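PDB 3MTK: diguanylate cyclase/phosphodiesterase from Caldicellulosiruptor saccharolyticus, which probably hydrolyses the bacterial messenger cyclic di-GMP as a multidomain GGDEF-EAL protein, of which this chain is the GGDEF domain. Local coordinates for residues N19-W24 / K79-G84; L39-V44 / N139-C144; D60-H65 / Y112-N117; N122-A127 / E154-Y159. All blocks are in the same frame, centred on the assembly; numbering follows the deposited sequence.

Interaction 1: residues N19-W24 / K79-G84; sequences NSLIRW and KAFKIG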
# COMPACT_ATOMS: atom_id res chain seq x y z
N ASN A 19 -9.98 4.80 7.28
CA ASN A 19 -11.37 5.27 7.23
C ASN A 19 -11.63 5.91 5.86
O ASN A 19 -12.66 5.67 5.22
CB ASN A 19 -11.65 6.29 8.34
CG ASN A 19 -11.67 5.66 9.71
OD1 ASN A 19 -12.15 4.54 9.88
ND2 ASN A 19 -11.16 6.38 10.71
N SER A 20 -10.68 6.74 5.43
CA SER A 20 -10.77 7.40 4.14
C SER A 20 -10.76 6.36 3.04
O SER A 20 -11.46 6.50 2.04
CB SER A 20 -9.61 8.37 3.97
OG SER A 20 -9.57 9.29 5.05
N LEU A 21 -9.98 5.30 3.22
CA LEU A 21 -9.93 4.22 2.23
C LEU A 21 -11.32 3.62 2.09
O LEU A 21 -11.76 3.31 0.98
CB LEU A 21 -8.95 3.12 2.66
CG LEU A 21 -9.02 1.82 1.84
CD1 LEU A 21 -8.72 2.14 0.38
CD2 LEU A 21 -8.02 0.79 2.36
N ILE A 22 -12.00 3.44 3.22
CA ILE A 22 -13.32 2.85 3.20
C ILE A 22 -14.37 3.72 2.47
O ILE A 22 -15.11 3.22 1.63
CB ILE A 22 -13.77 2.55 4.63
CG1 ILE A 22 -12.93 1.39 5.18
CG2 ILE A 22 -15.27 2.23 4.66
CD1 ILE A 22 -13.25 1.00 6.61
N ARG A 23 -14.42 5.02 2.79
CA ARG A 23 -15.36 5.90 2.12
C ARG A 23 -15.13 5.80 0.61
O ARG A 23 -16.04 5.47 -0.14
CB ARG A 23 -15.16 7.37 2.52
CG ARG A 23 -15.74 7.77 3.87
CD ARG A 23 -15.84 9.30 3.96
NE ARG A 23 -14.63 9.94 3.44
CZ ARG A 23 -14.47 11.25 3.32
NH1 ARG A 23 -15.43 12.08 3.68
NH2 ARG A 23 -13.32 11.73 2.83
N TRP A 24 -13.90 6.07 0.18
CA TRP A 24 -13.59 6.01 -1.23
C TRP A 24 -13.85 4.65 -1.84
O TRP A 24 -14.11 4.55 -3.03
CB TRP A 24 -12.14 6.44 -1.49
CG TRP A 24 -11.99 7.94 -1.69
CD1 TRP A 24 -12.72 8.73 -2.54
CD2 TRP A 24 -11.05 8.80 -1.05
NE1 TRP A 24 -12.28 10.03 -2.47
CE2 TRP A 24 -11.25 10.11 -1.57
CE3 TRP A 24 -10.04 8.61 -0.10
CZ2 TRP A 24 -10.49 11.21 -1.16
CZ3 TRP A 24 -9.27 9.71 0.31
CH2 TRP A 24 -9.50 10.99 -0.23
N LYS A 79 -5.07 6.89 -5.81
CA LYS A 79 -5.02 7.27 -4.40
C LYS A 79 -4.11 6.37 -3.58
O LYS A 79 -4.03 5.16 -3.82
CB LYS A 79 -6.43 7.23 -3.81
CG LYS A 79 -7.38 8.28 -4.36
CD LYS A 79 -6.93 9.68 -3.96
CE LYS A 79 -6.97 9.87 -2.45
NZ LYS A 79 -6.78 11.30 -2.03
N ALA A 80 -3.44 6.97 -2.61
CA ALA A 80 -2.53 6.26 -1.73
C ALA A 80 -2.96 6.50 -0.29
O ALA A 80 -3.27 7.63 0.08
CB ALA A 80 -1.11 6.74 -1.95
N PHE A 81 -2.97 5.44 0.52
CA PHE A 81 -3.37 5.56 1.92
C PHE A 81 -2.43 4.85 2.88
O PHE A 81 -1.71 3.92 2.50
CB PHE A 81 -4.77 4.96 2.13
CG PHE A 81 -5.75 5.31 1.05
CD1 PHE A 81 -5.71 4.67 -0.19
CD2 PHE A 81 -6.69 6.31 1.25
CE1 PHE A 81 -6.60 5.01 -1.20
CE2 PHE A 81 -7.59 6.67 0.24
CZ PHE A 81 -7.54 6.02 -0.98
N LYS A 82 -2.43 5.30 4.13
CA LYS A 82 -1.62 4.68 5.17
C LYS A 82 -2.65 4.05 6.11
O LYS A 82 -3.32 4.76 6.86
CB LYS A 82 -0.79 5.71 5.93
CG LYS A 82 0.06 5.10 7.05
CD LYS A 82 1.21 4.26 6.50
CE LYS A 82 1.95 3.49 7.60
NZ LYS A 82 2.38 4.32 8.76
N ILE A 83 -2.77 2.73 6.06
CA ILE A 83 -3.77 2.04 6.87
C ILE A 83 -3.27 1.22 8.04
O ILE A 83 -4.05 0.68 8.81
CB ILE A 83 -4.62 1.13 5.97
CG1 ILE A 83 -3.72 0.12 5.25
CG2 ILE A 83 -5.36 1.97 4.94
CD1 ILE A 83 -4.48 -0.80 4.33
N GLY A 84 -1.96 1.11 8.18
CA GLY A 84 -1.40 0.34 9.28
C GLY A 84 -0.00 0.85 9.55
O GLY A 84 0.57 1.55 8.73
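Leu-21 lies over one face of the Phe-81 ring, joining helix 18-30 to strand 79-84 at the margin of the main sheet in this α/β GGDEF domain. Its CD1 sits 4.1 Å from the Phe-81 ring centroid, 20° off the ring normal, a CH-pi contact displaced toward the rim. With CG anti to the main-chain nitrogen (chi1 169°), the leucine's fork points at the strand, and its two methyls take different partners: while CD1 covers the phenyl, CD2 meets Ile-83 CG2 at 3.9 Å. A forked aliphatic suits this spot because both neighbours project to one side of the strand. One turn on, Trp-24 lies obliquely beside Phe-81: its six-membered ring and the phenyl have centroids 5.6 Å apart, with planes inclined at 57°. A face of this indole also receives Lys-79, whose chain folds back and lays CE 3.8 Å from the centroid of the same six-membered ring. Pro-16 packs on both aromatics. With no hydrogen bond between the segments, hydrophobic burial and ring contacts hold helix to strand; the lysine gives its apolar CE to the indole face, while its charged NZ stays at the partly exposed end, close beside Trp-24 CH2.

Interaction 2: residues L39-V44 / N139-C144; sequences LIFLEV and NLMRRC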
# COMPACT_ATOMS: atom_id res chain seq x y z
N LEU A 39 -7.45 -2.62 -5.85
CA LEU A 39 -7.11 -2.23 -4.49
C LEU A 39 -5.80 -2.97 -4.29
O LEU A 39 -5.70 -4.16 -4.60
CB LEU A 39 -8.14 -2.74 -3.49
CG LEU A 39 -7.80 -2.43 -2.03
CD1 LEU A 39 -7.70 -0.93 -1.83
CD2 LEU A 39 -8.86 -3.01 -1.11
N ILE A 40 -4.79 -2.27 -3.78
CA ILE A 40 -3.49 -2.89 -3.55
C ILE A 40 -3.01 -2.62 -2.13
O ILE A 40 -3.09 -1.49 -1.63
CB ILE A 40 -2.43 -2.34 -4.53
CG1 ILE A 40 -2.89 -2.58 -5.97
CG2 ILE A 40 -1.10 -3.06 -4.33
CD1 ILE A 40 -2.14 -1.75 -6.98
N PHE A 41 -2.52 -3.68 -1.49
CA PHE A 41 -2.00 -3.61 -0.13
C PHE A 41 -0.48 -3.83 -0.16
O PHE A 41 -0.00 -4.85 -0.64
CB PHE A 41 -2.66 -4.71 0.72
CG PHE A 41 -3.93 -4.28 1.42
CD1 PHE A 41 -4.53 -3.05 1.14
CD2 PHE A 41 -4.54 -5.11 2.35
CE1 PHE A 41 -5.72 -2.67 1.77
CE2 PHE A 41 -5.73 -4.74 2.99
CZ PHE A 41 -6.32 -3.51 2.70
N LEU A 42 0.27 -2.85 0.34
CA LEU A 42 1.72 -2.99 0.38
C LEU A 42 2.17 -3.04 1.83
O LEU A 42 1.81 -2.18 2.65
CB LEU A 42 2.45 -1.82 -0.28
CG LEU A 42 2.36 -1.51 -1.77
CD1 LEU A 42 1.07 -0.74 -2.09
CD2 LEU A 42 3.56 -0.66 -2.14
N GLU A 43 2.97 -4.05 2.15
CA GLU A 43 3.46 -4.18 3.51
C GLU A 43 4.98 -4.00 3.56
O GLU A 43 5.71 -4.61 2.79
CB GLU A 43 3.07 -5.54 4.09
CG GLU A 43 3.48 -5.72 5.54
CD GLU A 43 2.99 -7.03 6.14
OE1 GLU A 43 1.94 -7.52 5.70
OE2 GLU A 43 3.66 -7.54 7.07
N VAL A 44 5.44 -3.15 4.47
CA VAL A 44 6.87 -2.92 4.64
C VAL A 44 7.36 -4.03 5.56
O VAL A 44 6.93 -4.12 6.71
CB VAL A 44 7.15 -1.56 5.30
CG1 VAL A 44 8.62 -1.26 5.24
CG2 VAL A 44 6.34 -0.47 4.61
N ASN A 139 -15.20 -6.60 2.66
CA ASN A 139 -14.90 -7.82 1.90
C ASN A 139 -13.74 -7.67 0.92
O ASN A 139 -12.99 -8.61 0.70
CB ASN A 139 -16.14 -8.29 1.15
CG ASN A 139 -17.27 -8.68 2.08
OD1 ASN A 139 -17.70 -7.89 2.92
ND2 ASN A 139 -17.76 -9.91 1.94
N LEU A 140 -13.60 -6.48 0.34
CA LEU A 140 -12.52 -6.21 -0.61
C LEU A 140 -11.21 -6.11 0.15
O LEU A 140 -10.19 -6.67 -0.27
CB LEU A 140 -12.77 -4.88 -1.33
CG LEU A 140 -13.69 -4.89 -2.54
CD1 LEU A 140 -14.28 -3.49 -2.75
CD2 LEU A 140 -12.92 -5.35 -3.77
N MSE A 141 -11.24 -5.37 1.25
CA MSE A 141 -10.07 -5.20 2.07
C MSE A 141 -9.65 -6.55 2.63
O MSE A 141 -8.47 -6.81 2.80
CB MSE A 141 -10.36 -4.22 3.19
CG MSE A 141 -10.62 -2.85 2.67
SE MSE A 141 -10.64 -1.58 4.08
CE MSE A 141 -8.82 -1.82 4.71
N ARG A 142 -10.63 -7.39 2.91
CA ARG A 142 -10.34 -8.72 3.41
C ARG A 142 -9.65 -9.48 2.29
O ARG A 142 -8.62 -10.12 2.50
CB ARG A 142 -11.63 -9.44 3.80
CG ARG A 142 -12.26 -8.89 5.06
CD ARG A 142 -13.56 -9.59 5.37
NE ARG A 142 -13.96 -9.35 6.76
CZ ARG A 142 -15.13 -9.71 7.28
NH1 ARG A 142 -16.03 -10.33 6.53
NH2 ARG A 142 -15.39 -9.46 8.55
N ARG A 143 -10.19 -9.39 1.08
CA ARG A 143 -9.60 -10.09 -0.04
C ARG A 143 -8.15 -9.69 -0.31
O ARG A 143 -7.33 -10.53 -0.66
CB ARG A 143 -10.41 -9.85 -1.30
CG ARG A 143 -9.97 -10.74 -2.43
CD ARG A 143 -10.92 -10.59 -3.58
NE ARG A 143 -12.29 -10.77 -3.13
CZ ARG A 143 -13.35 -10.37 -3.82
NH1 ARG A 143 -13.17 -9.76 -4.99
NH2 ARG A 143 -14.57 -10.58 -3.35
N CYS A 144 -7.85 -8.41 -0.14
CA CYS A 144 -6.50 -7.93 -0.36
C CYS A 144 -5.60 -8.49 0.71
O CYS A 144 -4.47 -8.90 0.45
CB CYS A 144 -6.44 -6.41 -0.28
SG CYS A 144 -6.21 -5.67 -1.87
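Phe-41 CA and Cys-144 CA, 6.2 Å apart, mark where strand 39-44 and helix 139-144 come nearest; the axes of the two segments pass at 8.6 Å with an angle of 46° between their directions. Through strand 37-44, helix 137-154 lies against the central part of the sheet of the α/β GGDEF domain. Such closeness calls for a small residue on the helix, and Cys-144 provides it. Its CB rests over one face of the Phe-41 ring, 3.7 Å from the centroid, and its SG, 4.5 Å from that same centroid, adds a sulfur-aromatic contact. The sulfur also reaches back along the strand, 3.6 Å from Leu-39 CG. One turn earlier, Met-141, present as selenomethionine, meets the far end of the phenyl: a turn about its CG-SE bond (chi3 61°) carries CE to 3.6 Å from Phe-41 CZ, the two side chains crossing at about a right angle. Leu-39 CD2 packs alongside, 4.2 Å from Met-141 CG. An alanine in place of Phe-41 is likely to open a gap under the helix, leaving Cys-144 CB and the Met-141 methyl without the ring they pack on. Leu-21 of helix 18-30 touches both Leu-39 and Met-141. No hydrogen bond links the segments, so apolar and sulfur-ring contacts hold the helix on the sheet, and their fit depends on shape more than on charge.

Interaction 3: residues D60-H65 / Y112-N117; sequences DELIIH and YNVNGN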
# COMPACT_ATOMS: atom_id res chain seq x y z
N ASP A 60 10.57 6.50 11.47
CA ASP A 60 9.39 7.27 11.12
C ASP A 60 9.72 8.10 9.89
O ASP A 60 8.86 8.34 9.04
CB ASP A 60 8.94 8.14 12.29
CG ASP A 60 8.30 7.32 13.42
OD1 ASP A 60 7.52 6.39 13.11
OD2 ASP A 60 8.56 7.60 14.60
N GLU A 61 10.98 8.52 9.79
CA GLU A 61 11.44 9.30 8.65
C GLU A 61 11.42 8.40 7.42
O GLU A 61 11.02 8.82 6.34
CB GLU A 61 12.87 9.80 8.90
CG GLU A 61 12.95 11.26 9.30
CD GLU A 61 12.54 12.19 8.18
OE1 GLU A 61 13.20 12.15 7.11
OE2 GLU A 61 11.57 12.97 8.35
N LEU A 62 11.85 7.17 7.61
CA LEU A 62 11.86 6.17 6.55
C LEU A 62 10.43 5.98 6.00
O LEU A 62 10.21 5.96 4.79
CB LEU A 62 12.35 4.85 7.12
CG LEU A 62 13.14 3.88 6.25
CD1 LEU A 62 12.87 2.48 6.79
CD2 LEU A 62 12.74 3.98 4.77
N ILE A 63 9.47 5.83 6.91
CA ILE A 63 8.07 5.64 6.55
C ILE A 63 7.62 6.82 5.69
O ILE A 63 6.95 6.64 4.67
CB ILE A 63 7.16 5.54 7.81
CG1 ILE A 63 7.50 4.29 8.61
CG2 ILE A 63 5.69 5.49 7.41
CD1 ILE A 63 7.18 3.00 7.89
N ILE A 64 7.97 8.04 6.10
CA ILE A 64 7.59 9.20 5.32
C ILE A 64 8.19 9.03 3.93
O ILE A 64 7.49 9.11 2.93
CB ILE A 64 8.09 10.52 5.94
CG1 ILE A 64 7.33 10.80 7.24
CG2 ILE A 64 7.87 11.67 4.97
CD1 ILE A 64 7.75 12.11 7.94
N HIS A 65 9.50 8.79 3.88
CA HIS A 65 10.18 8.58 2.60
C HIS A 65 9.40 7.57 1.77
O HIS A 65 9.11 7.80 0.60
CB HIS A 65 11.59 8.05 2.80
CG HIS A 65 12.62 9.12 3.02
ND1 HIS A 65 12.51 10.06 4.02
CD2 HIS A 65 13.76 9.41 2.35
CE1 HIS A 65 13.55 10.88 3.96
NE2 HIS A 65 14.32 10.50 2.96
N TYR A 112 17.00 4.13 0.34
CA TYR A 112 16.44 5.36 0.87
C TYR A 112 17.57 6.05 1.62
O TYR A 112 18.24 5.44 2.46
CB TYR A 112 15.28 5.09 1.84
CG TYR A 112 14.08 4.44 1.22
CD1 TYR A 112 14.00 3.06 1.10
CD2 TYR A 112 13.03 5.21 0.71
CE1 TYR A 112 12.92 2.46 0.48
CE2 TYR A 112 11.95 4.61 0.10
CZ TYR A 112 11.90 3.24 -0.02
OH TYR A 112 10.85 2.66 -0.68
N ASN A 113 17.79 7.32 1.31
CA ASN A 113 18.83 8.09 1.96
C ASN A 113 18.13 8.87 3.04
O ASN A 113 17.68 10.00 2.82
CB ASN A 113 19.51 9.04 0.96
CG ASN A 113 20.69 9.81 1.56
OD1 ASN A 113 21.58 10.24 0.84
ND2 ASN A 113 20.68 9.99 2.88
N VAL A 114 18.00 8.26 4.21
CA VAL A 114 17.35 8.89 5.34
C VAL A 114 18.39 9.46 6.29
O VAL A 114 19.05 8.72 7.02
CB VAL A 114 16.47 7.87 6.10
CG1 VAL A 114 15.64 8.59 7.15
CG2 VAL A 114 15.59 7.12 5.11
N ASN A 115 18.54 10.78 6.27
CA ASN A 115 19.51 11.45 7.12
C ASN A 115 20.88 10.78 7.00
O ASN A 115 21.45 10.32 7.99
CB ASN A 115 19.05 11.41 8.58
CG ASN A 115 19.95 12.21 9.50
OD1 ASN A 115 20.12 13.43 9.33
ND2 ASN A 115 20.54 11.54 10.50
N GLY A 116 21.39 10.71 5.78
CA GLY A 116 22.69 10.09 5.56
C GLY A 116 22.69 8.58 5.68
O GLY A 116 23.63 7.92 5.23
N ASN A 117 21.64 8.03 6.29
CA ASN A 117 21.53 6.59 6.45
C ASN A 117 20.98 5.94 5.18
O ASN A 117 19.83 6.18 4.79
CB ASN A 117 20.60 6.26 7.62
CG ASN A 117 21.17 6.70 8.96
OD1 ASN A 117 21.93 5.97 9.59
ND2 ASN A 117 20.81 7.91 9.38
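Tyr-112 and Val-114 project from the first strand of a small β-hairpin, 112-114 with 117-119, and pack on Leu-62 and His-65 of helix 56-74. The hairpin closes through a type I' turn from Val-114 to Asn-117, whose central Asn-115 and Gly-116 both have positive phi, which these residue types tolerate well. Leu-62 places CD2 over one face of the Tyr-112 ring, 4.2 Å from its centroid, the side chains crossing at about a right angle. With CG1 anti to the main-chain nitrogen (chi1 -172°), the methyls of Val-114 diverge: CG1 presses on Glu-61 CB at 3.5 Å, while CG2 sits over the centre of the His-65 imidazole, 4.1 Å from its centroid and 11° off the normal. The imidazole is fixed from within the helix, ND1 donating to Glu-61 O at 3.0 Å from above that carbonyl's plane. At the other side of the ring, NE2 makes a weak, bent bond of 3.4 Å to Asn-113 O. Val-121 touches both Leu-62 and Tyr-112. Histidine thus serves as a flat platform for the valine and a polar link to the strand. Apolar packing probably carries most of the attachment; the weak NE2 bond probably adds little, the ring being held chiefly through ND1.

Interaction 4: residues N122-A127 / E154-Y159; sequences NFNIGA and EGLNEY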
# COMPACT_ATOMS: atom_id res chain seq x y z
N ASN A 122 12.39 -4.39 2.50
CA ASN A 122 11.66 -5.36 1.70
C ASN A 122 10.18 -5.12 1.84
O ASN A 122 9.74 -4.50 2.81
CB ASN A 122 12.00 -6.77 2.17
CG ASN A 122 13.37 -7.18 1.75
OD1 ASN A 122 14.02 -7.99 2.41
ND2 ASN A 122 13.83 -6.63 0.63
N PHE A 123 9.42 -5.60 0.86
CA PHE A 123 7.97 -5.42 0.84
C PHE A 123 7.28 -6.68 0.36
O PHE A 123 7.92 -7.67 0.00
CB PHE A 123 7.56 -4.29 -0.12
CG PHE A 123 8.24 -2.96 0.14
CD1 PHE A 123 9.56 -2.75 -0.24
CD2 PHE A 123 7.55 -1.92 0.74
CE1 PHE A 123 10.18 -1.52 -0.02
CE2 PHE A 123 8.16 -0.69 0.95
CZ PHE A 123 9.48 -0.49 0.57
N ASN A 124 5.96 -6.62 0.35
CA ASN A 124 5.09 -7.67 -0.16
C ASN A 124 3.83 -6.94 -0.58
O ASN A 124 3.45 -5.92 0.01
CB ASN A 124 4.81 -8.73 0.90
CG ASN A 124 5.76 -9.91 0.78
OD1 ASN A 124 5.73 -10.66 -0.21
ND2 ASN A 124 6.63 -10.08 1.77
N ILE A 125 3.20 -7.44 -1.63
CA ILE A 125 2.01 -6.80 -2.16
C ILE A 125 0.85 -7.73 -2.42
O ILE A 125 1.00 -8.78 -3.03
CB ILE A 125 2.36 -6.04 -3.46
CG1 ILE A 125 3.14 -4.77 -3.11
CG2 ILE A 125 1.11 -5.71 -4.24
CD1 ILE A 125 3.61 -3.98 -4.33
N GLY A 126 -0.32 -7.32 -1.93
CA GLY A 126 -1.53 -8.09 -2.14
C GLY A 126 -2.47 -7.17 -2.89
O GLY A 126 -2.66 -6.01 -2.49
N ALA A 127 -3.05 -7.65 -3.99
CA ALA A 127 -3.95 -6.80 -4.77
C ALA A 127 -5.27 -7.50 -5.11
O ALA A 127 -5.34 -8.72 -5.15
CB ALA A 127 -3.25 -6.35 -6.05
N GLU A 154 4.96 -16.91 0.03
CA GLU A 154 5.74 -17.08 -1.18
C GLU A 154 7.15 -16.54 -0.98
O GLU A 154 8.10 -17.01 -1.59
CB GLU A 154 5.06 -16.34 -2.33
CG GLU A 154 5.24 -16.98 -3.68
CD GLU A 154 4.47 -18.28 -3.80
OE1 GLU A 154 3.23 -18.23 -3.73
OE2 GLU A 154 5.11 -19.34 -3.96
N GLY A 155 7.28 -15.54 -0.11
CA GLY A 155 8.59 -14.97 0.15
C GLY A 155 8.61 -13.46 0.10
O GLY A 155 7.60 -12.83 -0.22
N LEU A 156 9.76 -12.87 0.44
CA LEU A 156 9.91 -11.43 0.42
C LEU A 156 9.81 -10.88 -1.00
O LEU A 156 10.20 -11.54 -1.95
CB LEU A 156 11.26 -11.02 1.00
CG LEU A 156 11.56 -11.24 2.49
CD1 LEU A 156 13.00 -10.84 2.76
CD2 LEU A 156 10.61 -10.42 3.35
N ASN A 157 9.28 -9.67 -1.12
CA ASN A 157 9.16 -9.00 -2.41
C ASN A 157 8.38 -9.78 -3.45
O ASN A 157 8.72 -9.78 -4.63
CB ASN A 157 10.56 -8.69 -2.93
CG ASN A 157 11.38 -7.92 -1.93
OD1 ASN A 157 12.54 -8.26 -1.68
ND2 ASN A 157 10.80 -6.87 -1.34
N GLU A 158 7.33 -10.46 -3.01
CA GLU A 158 6.51 -11.22 -3.92
C GLU A 158 5.12 -10.58 -3.82
O GLU A 158 4.80 -9.95 -2.82
CB GLU A 158 6.48 -12.69 -3.49
CG GLU A 158 6.71 -13.70 -4.62
CD GLU A 158 8.18 -13.89 -4.99
OE1 GLU A 158 8.97 -14.32 -4.12
OE2 GLU A 158 8.55 -13.63 -6.15
N TYR A 159 4.32 -10.72 -4.87
CA TYR A 159 2.97 -10.15 -4.87
C TYR A 159 1.94 -11.12 -5.42
O TYR A 159 2.26 -11.99 -6.23
CB TYR A 159 2.94 -8.87 -5.71
CG TYR A 159 3.17 -9.09 -7.19
CD1 TYR A 159 4.46 -9.06 -7.73
CD2 TYR A 159 2.10 -9.31 -8.05
CE1 TYR A 159 4.67 -9.24 -9.10
CE2 TYR A 159 2.30 -9.48 -9.42
CZ TYR A 159 3.59 -9.45 -9.94
OH TYR A 159 3.78 -9.60 -11.30
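Phe-123 O accepts from Asn-157 N at 2.7 Å, the nitrogen lying nearly along the C=O axis but the N-H bent (134°), and Ile-125 N donates to Glu-158 O at 3.2 Å with a straighter angle of 165°. These two bonds begin the parallel pairing in which Ile-125 bridges Tyr-159, their CB atoms 3.7 Å apart on one face of the sheet. Next to the bonds, Asn-122 crosses both Leu-156 and Asn-157 at about a right angle. Leu-156 CD1 lies beside Asn-122 OD1. Asn-157, with CG anti to its carbonyl carbon (chi1 -54°), brings its amide beside Asn-122, whose ND2 stands 3.1 Å from Asn-157 OD1, too poorly angled for a hydrogen bond. Replacing Asn-122 by an alanine is likely to leave the Leu-156 methyl and the Asn-157 amide without their flanking group. Farther out, backbone shape sets the loop: Gly-155 leaves the helix with positive phi, where a CB would jam against the preceding carbonyl, and Asn-157 takes left-handed angles that asparagine accepts readily. The Tyr-159 hydroxyl is hydrogen-bonded to Glu-102. The contact closes a β-α-β crossover: strand 123-129, helix 137-154, then this loop into the parallel neighbour 159-163. Helix 97-108 packs on the face bearing Phe-123, Ile-125 and Tyr-159, whereas Asn-124 turns to helix 137-154 and strand 37-44 pairs along the other edge of strand 123-129.

Interactions 1, 2 and 4 all engage the main sheet, whereas interaction 3 fastens a separate hairpin to helix 56-74, its centre about 23 Å from that of interaction 1. Interaction 2 is the most buried; interactions 1 and 4 are partly buried, and interaction 3 lies farther from the chain's centre. Interaction 1 continues the apolar layer of interaction 2 toward the outermost strand, with Ile-83 against Phe-41. Interaction 4 follows the same helix 137-154 with the loop at its end, and its strand 123-129 pairs with strand 37-44 of interaction 2, yet it relies on backbone hydrogen bonds where the helix-on-sheet contacts use none. Interaction 3 mixes apolar packing with one weak polar link, and Tyr-112 touches Phe-123 of interaction 4.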